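Local coordinates for protein STING-associated CdnE c-di-GMP synthase (Flavobacteriaceae, PDB 6WT8) that probably synthesises the cyclic dinucleotide c-di-GMP from GTP as the nucleotidyltransferase of a bacterial CBASS anti-phage system that signals through STING, at residues H98-N103 / I263-P268. Sequence-based numbering, arbitrary orientation.
Sequences HILKEN and IKYDCP
Tyr265 reaches from near the C-terminal end of helix 253-266 to two aliphatic side chains, Ile99 and Leu100, and these three residues make the whole contact. The better-packed side is that of Ile99, which is buried; its CD1 lies 4.1 Å from Tyr265 CB, and the same side chain also touches Arg258, Lys261 and Asn262 of that helix. Further out, Leu100 runs roughly at right angles to the tyrosine, its CD2 methyl 4.1 Å from Tyr265 CE2. With CG anti to the backbone N (chi1 -166°), the tyrosine ring extends from the helix toward the loop. That loop joins strands 85-90 and 106-112, an antiparallel pair in the mixed sheet of the nucleotidyltransferase core, so the contact links this core to the helical part of the CD-NTase fold. Leu100 to Asn103 form a type I turn, closed by Asn103 N to Leu100 O at 3.0 Å; Asn103 OD1 also accepts a bent bond from Leu100 N (3.3 Å, 142°), which approaches from above the amide plane. The outer side is looser: Tyr265 is solvent-exposed although it also touches Arg15 of helix 5-16. Within the turn, Lys101 NZ forms a salt bridge with OE2 of Glu102, itself an exposed residue, at 2.8 Å.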
# COMPACT_ATOMS: atom_id res chain seq x y z
N HIS A 98 -0.96 -1.47 7.08
CA HIS A 98 -0.87 -0.30 7.93
C HIS A 98 -0.39 -0.70 9.33
O HIS A 98 -0.51 -1.84 9.76
CB HIS A 98 -2.23 0.42 8.02
CG HIS A 98 -3.35 -0.44 8.53
ND1 HIS A 98 -3.68 -1.64 7.95
CD2 HIS A 98 -4.26 -0.23 9.52
CE1 HIS A 98 -4.71 -2.17 8.59
NE2 HIS A 98 -5.11 -1.32 9.51
N ILE A 99 0.14 0.28 10.08
CA ILE A 99 0.62 0.04 11.44
C ILE A 99 -0.01 0.98 12.46
O ILE A 99 0.34 0.91 13.66
CB ILE A 99 2.16 0.11 11.55
CG1 ILE A 99 2.66 1.46 11.14
CG2 ILE A 99 2.79 -0.98 10.67
CD1 ILE A 99 4.06 1.83 11.78
N LEU A 100 -0.95 1.83 12.03
CA LEU A 100 -1.67 2.69 12.98
C LEU A 100 -3.15 2.33 12.97
O LEU A 100 -3.76 2.27 11.90
CB LEU A 100 -1.52 4.18 12.66
CG LEU A 100 -0.11 4.71 12.41
CD1 LEU A 100 -0.11 6.22 12.06
CD2 LEU A 100 0.78 4.43 13.58
N LYS A 101 -3.74 2.17 14.17
CA LYS A 101 -5.16 1.85 14.22
C LYS A 101 -6.03 2.93 13.59
O LYS A 101 -7.15 2.62 13.22
CB LYS A 101 -5.60 1.64 15.69
CG LYS A 101 -5.37 2.86 16.61
CD LYS A 101 -5.51 2.45 18.11
CE LYS A 101 -5.46 3.73 18.98
NZ LYS A 101 -4.16 4.41 18.99
N GLU A 102 -5.53 4.17 13.49
CA GLU A 102 -6.31 5.25 12.88
C GLU A 102 -6.22 5.29 11.36
O GLU A 102 -6.93 6.10 10.74
CB GLU A 102 -5.86 6.62 13.42
CG GLU A 102 -5.96 6.77 14.94
CD GLU A 102 -4.76 6.24 15.73
OE1 GLU A 102 -3.72 5.82 15.14
OE2 GLU A 102 -4.88 6.28 17.00
N ASN A 103 -5.38 4.50 10.73
CA ASN A 103 -5.36 4.49 9.27
C ASN A 103 -6.66 3.90 8.73
O ASN A 103 -7.23 2.96 9.28
CB ASN A 103 -4.19 3.67 8.76
CG ASN A 103 -2.84 4.21 9.12
OD1 ASN A 103 -1.92 3.43 9.36
ND2 ASN A 103 -2.67 5.54 9.10
N ILE A 263 9.80 -0.18 12.70
CA ILE A 263 11.17 0.25 13.02
C ILE A 263 11.39 1.68 12.56
O ILE A 263 11.95 2.50 13.29
CB ILE A 263 12.20 -0.68 12.35
CG1 ILE A 263 12.10 -2.11 12.88
CG2 ILE A 263 13.65 -0.16 12.49
CD1 ILE A 263 12.00 -2.26 14.33
N LYS A 264 10.92 2.02 11.35
CA LYS A 264 11.12 3.39 10.89
C LYS A 264 10.40 4.40 11.79
O LYS A 264 10.93 5.50 12.13
CB LYS A 264 10.62 3.53 9.43
CG LYS A 264 11.13 4.86 8.83
CD LYS A 264 10.90 4.88 7.29
CE LYS A 264 9.41 5.03 6.96
NZ LYS A 264 8.96 6.49 7.00
N TYR A 265 9.19 4.05 12.21
CA TYR A 265 8.35 4.94 12.99
C TYR A 265 9.01 5.26 14.33
O TYR A 265 9.04 6.42 14.73
CB TYR A 265 6.96 4.30 13.17
CG TYR A 265 5.91 5.27 13.67
CD1 TYR A 265 5.75 5.54 15.03
CD2 TYR A 265 5.07 5.91 12.76
CE1 TYR A 265 4.77 6.45 15.45
CE2 TYR A 265 4.06 6.80 13.19
CZ TYR A 265 3.94 7.04 14.53
OH TYR A 265 2.98 7.96 14.95
N ASP A 266 9.63 4.26 14.95
CA ASP A 266 10.24 4.40 16.27
C ASP A 266 11.69 4.84 16.21
O ASP A 266 12.29 5.13 17.26
CB ASP A 266 10.13 3.05 17.01
CG ASP A 266 8.70 2.78 17.53
OD1 ASP A 266 8.02 3.75 17.82
OD2 ASP A 266 8.34 1.59 17.60
N CYS A 267 12.26 4.97 15.03
CA CYS A 267 13.66 5.40 14.92
C CYS A 267 13.79 6.92 15.07
O CYS A 267 13.26 7.67 14.23
CB CYS A 267 14.22 4.97 13.58
SG CYS A 267 15.96 5.43 13.38
N PRO A 268 14.51 7.42 16.07
CA PRO A 268 14.54 8.87 16.28
C PRO A 268 15.38 9.61 15.26
O PRO A 268 15.25 10.85 15.15
CB PRO A 268 15.11 8.99 17.70
CG PRO A 268 15.97 7.75 17.85
CD PRO A 268 15.21 6.65 17.11